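Local coordinates for protein precorrin-6Y C5,15-methyltransferase (Decarboxylating) (Geobacter metallireducens, PDB 3E05) that probably transfers methyl groups from S-adenosyl-methionine to a corrin precursor in adenosylcobalamin biosynthesis, the chain here being the C-terminal domain of the protein, at residues Leu70-Gln75 / Glu96-Glu101; Leu140-Leu145 / Tyr188-Trp193. One frame throughout, in Å; residues are numbered along the deposited sequence.

Contact 1 of 2, residues Leu70-Gln75 / Glu96-Glu101; sequences LERNPQ and EAFAPE
Leu70 reaches across to the loop that follows strand 92-96 with one methyl, CD2, which lies 3.8 Å from CB of Ala97 and 4.2 Å from CB of Ala99. A branched side chain suits this buried position because one methyl can turn to the loop while the residue as a whole packs on Leu103 and Leu106; the two alanines are small enough to let the loop backbone pass close by. At Glu71 the backbone takes over. Its carbonyl O receives a weak hydrogen bond from Ala97 N at 3.3 Å, and CA of Glu96 adds a C-H contact to the same oxygen. The Glu71 carboxylate does not touch the loop but binds backbone N-H groups: OE2 accepts from Asn73 N at 2.9 Å through its anti lone pair, while OE1 takes the N-H of Gly50. An acidic residue at the C-terminal end of the second strand of a Rossmann-like methyltransferase sheet is a hallmark of the class I fold, where it commonly binds the ribose hydroxyls of S-adenosyl-methionine; the place of Glu71 is consistent with that role. Arg72 then leaves the strand and lays its aliphatic part alongside Phe98. Its CD stands 3.4 Å from Phe98 CD1, and NE is 4.0 Å from CE1, the guanidinium and ring planes being 26° apart. With CG held between the backbone N and the carbonyl carbon (chi1 71°) and the chain extended onward to NE, the arginine runs beside the ring, and its CD methylene meets the ring obliquely, while the guanidinium lies beyond. Asn73 closes the turn as N-cap of helix 74-86, its OD1 accepting from Gln75 N at 2.9 Å in the carbonyl plane.

Contact 2 of 2, residues Leu140-Leu145 / Tyr188-Trp193; sequences LNAVTL and YIITAW
Leu140 and Ile190 form a hydrogen-bonded antiparallel pair, Leu140 N giving to Ile190 O and Ile190 N to Leu140 O, both at 2.8 Å. This is where the class I methyltransferase sheet changes direction: strand 180-193 runs antiparallel to 137-142 and is inserted between it and 161-173, giving the 3-2-1-4-5-7-6 order of that fold. Ala142 and Tyr188 make the second hydrogen-bonded pair, and the bond from Ala142 N to Tyr188 O is almost straight, 174° at the hydrogen. Between them Asn141 and Ile189 form the non-hydrogen-bonded pair, and Asn141 CA makes a C-H contact with Tyr188 O, the oxygen that also accepts from Ala142 N.

The side chains alternate between the two faces. On one, Ile190 CD1 reaches along the sheet to Ala142 CB at 4.0 Å. Its CG1 lies beside the backbone N (chi1 -55°) and CG2 anti to it, sending the two branches different ways; CG2 comes near Leu140 CD1 in one conformer of that leucine, a contact to be taken with caution. Apolar side chains and the Tyr188 ring suit this face; helix 145-157 lies over it, with Leu155 on Leu140 and Leu148 on Tyr188. On the other face Asn141 and Ile189 lie side by side, ND2 3.5 Å from Ile189 CG1, beneath helix 26-35. An amide is accommodated there because OD1 is hydrogen-bonded to Thr32 OG1 of that helix, while ND2 makes a weak bond back to Leu140 O.

Farther out, Thr144 caps helix 145-157, and Val143 packs on Met180 of the second subunit. Tyr188 reaches the subunit interface: its OH is hydrogen-bonded to the OH of Tyr188 of the third subunit. Ala142 O lies at the edge of the Tyr188 ring, in its plane, 3.6 Å from CD2.

Overall arrangement
Both contacts belong to the same seven-stranded mixed sheet but sit in different halves of it, their centres 20 Å apart and their nearest atoms about 11 Å apart. Contact 1 comes first along the chain and closes before contact 2 opens. It lies where strands 66-71 and 92-96 end, at the parallel margin of the sheet, and is partly exposed. Contact 2 joins strand 137-142, the last parallel strand, to antiparallel strand 180-193, and is buried. Strands 43-47 and 111-114 separate the two regions. No other subunit touches contact 1, whereas contact 2 meets three, so the assembly contacts fall at contact 2; contact 1, at the C-terminal ends of parallel strands, is consistent with the cofactor side of class I methyltransferases.

Contact 1 of 2, residues Leu70-Gln75 / Glu96-Glu101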
loop_
_atom_site.group_PDB
_atom_site.type_symbol
_atom_site.label_atom_id
_atom_site.label_comp_id
_atom_site.label_asym_id
_atom_site.label_seq_id
_atom_site.Cartn_x
_atom_site.Cartn_y
_atom_site.Cartn_z
ATOM N N LEU D 70 22.038 -21.790 -2.275
ATOM C CA LEU D 70 23.095 -21.612 -1.290
ATOM C C LEU D 70 22.547 -21.118 0.039
ATOM O O LEU D 70 21.814 -20.119 0.087
ATOM C CB LEU D 70 24.158 -20.642 -1.802
ATOM C CG LEU D 70 25.272 -21.241 -2.654
ATOM C CD1 LEU D 70 24.815 -21.422 -4.082
ATOM C CD2 LEU D 70 26.482 -20.332 -2.608
ATOM N N GLU D 71 22.917 -21.808 1.117
ATOM C CA GLU D 71 22.451 -21.460 2.457
ATOM C C GLU D 71 23.501 -21.787 3.515
ATOM O O GLU D 71 24.063 -22.884 3.518
ATOM C CB GLU D 71 21.120 -22.160 2.753
ATOM C CG GLU D 71 20.523 -21.933 4.153
ATOM C CD GLU D 71 20.326 -20.465 4.486
ATOM O OE1 GLU D 71 19.608 -19.764 3.749
ATOM O OE2 GLU D 71 20.908 -20.005 5.488
ATOM N N ARG D 72 23.763 -20.818 4.393
ATOM C CA ARG D 72 24.777 -20.952 5.447
ATOM C C ARG D 72 24.240 -21.524 6.772
ATOM O O ARG D 72 24.966 -22.199 7.494
ATOM C CB ARG D 72 25.487 -19.601 5.686
ATOM C CG ARG D 72 24.620 -18.534 6.363
ATOM C CD ARG D 72 25.230 -17.151 6.248
ATOM N NE ARG D 72 24.767 -16.230 7.286
ATOM C CZ ARG D 72 23.671 -15.480 7.203
ATOM N NH1 ARG D 72 22.896 -15.526 6.122
ATOM N NH2 ARG D 72 23.347 -14.675 8.206
ATOM N N ASN D 73 22.974 -21.253 7.079
ATOM C CA ASN D 73 22.379 -21.634 8.362
ATOM C C ASN D 73 21.948 -23.109 8.420
ATOM O O ASN D 73 21.097 -23.526 7.637
ATOM C CB ASN D 73 21.201 -20.697 8.677
ATOM C CG ASN D 73 20.722 -20.789 10.124
ATOM O OD1 ASN D 73 20.389 -21.863 10.628
ATOM N ND2 ASN D 73 20.654 -19.644 10.785
ATOM N N PRO D 74 22.518 -23.888 9.379
ATOM C CA PRO D 74 22.211 -25.313 9.631
ATOM C C PRO D 74 20.728 -25.638 9.863
ATOM O O PRO D 74 20.269 -26.711 9.458
ATOM C CB PRO D 74 23.014 -25.630 10.900
ATOM C CG PRO D 74 24.126 -24.647 10.912
ATOM C CD PRO D 74 23.546 -23.385 10.314
ATOM N N GLN D 75 19.985 -24.745 10.510
ATOM C CA GLN D 75 18.548 -24.965 10.701
ATOM C C GLN D 75 17.801 -24.851 9.368
ATOM O O GLN D 75 16.885 -25.640 9.081
ATOM C CB GLN D 75 17.972 -23.962 11.704
ATOM C CG GLN D 75 16.510 -24.219 12.048
ATOM C CD GLN D 75 15.862 -23.078 12.806
ATOM O OE1 GLN D 75 16.503 -22.068 13.111
ATOM N NE2 GLN D 75 14.580 -23.233 13.112
ATOM N N GLU D 96 25.822 -25.964 0.611
ATOM C CA GLU D 96 26.061 -25.397 1.933
ATOM C C GLU D 96 27.268 -24.449 1.881
ATOM O O GLU D 96 28.419 -24.886 1.750
ATOM C CB GLU D 96 26.255 -26.518 2.957
ATOM C CG GLU D 96 26.518 -26.028 4.367
ATOM C CD GLU D 96 26.759 -27.155 5.369
ATOM O OE1 GLU D 96 26.531 -28.349 5.036
ATOM O OE2 GLU D 96 27.163 -26.825 6.506
ATOM N N ALA D 97 26.995 -23.148 1.973
ATOM C CA ALA D 97 28.018 -22.124 1.761
ATOM C C ALA D 97 27.622 -20.773 2.337
ATOM O O ALA D 97 26.437 -20.486 2.515
ATOM C CB ALA D 97 28.319 -21.980 0.269
ATOM N N PHE D 98 28.637 -19.957 2.614
ATOM C CA PHE D 98 28.469 -18.577 3.054
ATOM C C PHE D 98 28.985 -17.702 1.914
ATOM O O PHE D 98 30.148 -17.292 1.920
ATOM C CB PHE D 98 29.256 -18.355 4.364
ATOM C CG PHE D 98 29.100 -16.974 4.986
ATOM C CD1 PHE D 98 28.060 -16.115 4.635
ATOM C CD2 PHE D 98 29.998 -16.556 5.968
ATOM C CE1 PHE D 98 27.933 -14.855 5.231
ATOM C CE2 PHE D 98 29.882 -15.302 6.571
ATOM C CZ PHE D 98 28.847 -14.453 6.202
ATOM N N ALA D 99 28.111 -17.439 0.933
ATOM C CA ALA D 99 28.462 -16.682 -0.280
ATOM C C ALA D 99 29.131 -15.339 0.038
ATOM O O ALA D 99 28.725 -14.673 0.998
ATOM C CB ALA D 99 27.229 -16.473 -1.144
ATOM N N PRO D 100 30.137 -14.914 -0.766
ATOM C CA PRO D 100 30.636 -15.390 -2.071
ATOM C C PRO D 100 31.456 -16.694 -2.105
ATOM O O PRO D 100 31.814 -17.149 -3.200
ATOM C CB PRO D 100 31.479 -14.211 -2.575
ATOM C CG PRO D 100 31.967 -13.551 -1.341
ATOM C CD PRO D 100 30.893 -13.733 -0.301
ATOM N N GLU D 101 31.755 -17.272 -0.940
ATOM C CA GLU D 101 32.368 -18.606 -0.878
ATOM C C GLU D 101 31.391 -19.639 -1.428
ATOM O O GLU D 101 30.183 -19.539 -1.206
ATOM C CB GLU D 101 32.737 -18.992 0.557
ATOM C CG GLU D 101 33.811 -18.131 1.217
ATOM C CD GLU D 101 34.219 -18.660 2.586
ATOM O OE1 GLU D 101 35.437 -18.708 2.858
ATOM O OE2 GLU D 101 33.329 -19.033 3.386
#

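Contact 2 of 2, residues Leu140-Leu145 / Tyr188-Trp193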
loop_
_atom_site.group_PDB
_atom_site.type_symbol
_atom_site.label_atom_id
_atom_site.label_comp_id
_atom_site.label_asym_id
_atom_site.label_seq_id
_atom_site.Cartn_x
_atom_site.Cartn_y
_atom_site.Cartn_z
ATOM N N LEU D 140 16.878 -9.113 -6.339
ATOM C CA LEU D 140 17.048 -9.160 -4.888
ATOM C C LEU D 140 15.777 -8.702 -4.235
ATOM O O LEU D 140 15.114 -7.788 -4.716
ATOM C CB LEU D 140 18.163 -8.239 -4.387
ATOM C CG LEU D 140 19.556 -8.203 -4.979
ATOM C CD1 LEU D 140 19.575 -7.235 -6.128
ATOM C CD2 LEU D 140 20.526 -7.765 -3.900
ATOM N N ASN D 141 15.426 -9.348 -3.129
ATOM C CA ASN D 141 14.311 -8.868 -2.310
ATOM C C ASN D 141 14.861 -8.208 -1.051
ATOM O O ASN D 141 15.593 -8.828 -0.263
ATOM C CB ASN D 141 13.343 -9.992 -1.942
ATOM C CG ASN D 141 12.446 -10.430 -3.115
ATOM O OD1 ASN D 141 11.585 -11.274 -2.929
ATOM N ND2 ASN D 141 12.624 -9.847 -4.285
ATOM N N ALA D 142 14.536 -6.936 -0.870
ATOM C CA ALA D 142 15.049 -6.188 0.281
ATOM C C ALA D 142 13.889 -5.787 1.170
ATOM O O ALA D 142 12.875 -5.317 0.660
ATOM C CB ALA D 142 15.783 -4.973 -0.189
ATOM N N VAL D 143 14.046 -5.914 2.488
ATOM C CA VAL D 143 13.021 -5.428 3.428
ATOM C C VAL D 143 13.529 -4.291 4.351
ATOM O O VAL D 143 12.752 -3.582 4.987
ATOM C CB VAL D 143 12.357 -6.614 4.211
ATOM C CG1 VAL D 143 13.257 -7.141 5.306
ATOM C CG2 VAL D 143 11.010 -6.205 4.801
ATOM N N THR D 144 14.844 -4.117 4.402
ATOM C CA THR D 144 15.416 -3.027 5.164
ATOM C C THR D 144 15.869 -1.942 4.206
ATOM O O THR D 144 16.103 -2.199 3.021
ATOM C CB THR D 144 16.613 -3.481 6.026
ATOM O OG1 THR D 144 17.701 -3.827 5.175
ATOM C CG2 THR D 144 16.253 -4.657 6.929
ATOM N N LEU D 145 15.992 -0.727 4.733
ATOM C CA LEU D 145 16.430 0.414 3.960
ATOM C C LEU D 145 17.912 0.320 3.574
ATOM O O LEU D 145 18.277 0.655 2.441
ATOM C CB LEU D 145 16.160 1.689 4.766
ATOM C CG LEU D 145 16.451 3.047 4.149
ATOM C CD1 LEU D 145 15.685 3.201 2.838
ATOM C CD2 LEU D 145 16.085 4.136 5.157
ATOM N N TYR D 188 10.728 -4.830 -1.175
ATOM C CA TYR D 188 11.277 -4.128 -2.314
ATOM C C TYR D 188 11.940 -5.150 -3.226
ATOM O O TYR D 188 12.927 -5.763 -2.837
ATOM C CB TYR D 188 12.322 -3.108 -1.839
ATOM C CG TYR D 188 11.698 -1.962 -1.076
ATOM C CD1 TYR D 188 11.273 -0.815 -1.754
ATOM C CD2 TYR D 188 11.489 -2.042 0.304
ATOM C CE1 TYR D 188 10.705 0.272 -1.055
ATOM C CE2 TYR D 188 10.886 -0.981 1.006
ATOM C CZ TYR D 188 10.508 0.171 0.318
ATOM O OH TYR D 188 9.904 1.211 1.001
ATOM N N ILE D 189 11.355 -5.346 -4.408
ATOM C CA ILE D 189 11.904 -6.269 -5.398
ATOM C C ILE D 189 12.777 -5.477 -6.369
ATOM O O ILE D 189 12.296 -4.670 -7.167
ATOM C CB ILE D 189 10.782 -7.038 -6.132
ATOM C CG1 ILE D 189 9.953 -7.820 -5.101
ATOM C CG2 ILE D 189 11.357 -7.936 -7.235
ATOM C CD1 ILE D 189 8.658 -8.386 -5.619
ATOM N N ILE D 190 14.078 -5.747 -6.289
ATOM C CA ILE D 190 15.079 -5.037 -7.087
ATOM C C ILE D 190 15.516 -5.916 -8.258
ATOM O O ILE D 190 15.999 -7.023 -8.037
ATOM C CB ILE D 190 16.302 -4.684 -6.213
ATOM C CG1 ILE D 190 15.861 -3.893 -4.980
ATOM C CG2 ILE D 190 17.356 -3.918 -7.031
ATOM C CD1 ILE D 190 16.888 -3.806 -3.877
ATOM N N THR D 191 15.328 -5.423 -9.479
ATOM C CA THR D 191 15.709 -6.123 -10.702
ATOM C C THR D 191 16.805 -5.364 -11.439
ATOM O O THR D 191 16.691 -4.168 -11.682
ATOM C CB THR D 191 14.489 -6.366 -11.596
ATOM O OG1 THR D 191 13.463 -6.979 -10.806
ATOM C CG2 THR D 191 14.839 -7.304 -12.773
ATOM N N ALA D 192 17.871 -6.079 -11.794
ATOM C CA ALA D 192 19.028 -5.466 -12.432
ATOM C C ALA D 192 19.466 -6.282 -13.635
ATOM O O ALA D 192 19.551 -7.510 -13.570
ATOM C CB ALA D 192 20.157 -5.324 -11.444
ATOM N N TRP D 193 19.715 -5.593 -14.739
ATOM C CA TRP D 193 20.120 -6.242 -15.979
ATOM C C TRP D 193 20.961 -5.251 -16.758
ATOM O O TRP D 193 20.985 -4.064 -16.433
ATOM C CB TRP D 193 18.895 -6.700 -16.799
ATOM C CG TRP D 193 18.045 -5.571 -17.336
ATOM C CD1 TRP D 193 18.029 -5.099 -18.620
ATOM C CD2 TRP D 193 17.101 -4.765 -16.604
ATOM N NE1 TRP D 193 17.136 -4.062 -18.737
ATOM C CE2 TRP D 193 16.554 -3.830 -17.517
ATOM C CE3 TRP D 193 16.664 -4.739 -15.270
ATOM C CZ2 TRP D 193 15.594 -2.876 -17.138
ATOM C CZ3 TRP D 193 15.706 -3.773 -14.889
ATOM C CH2 TRP D 193 15.184 -2.865 -15.824
#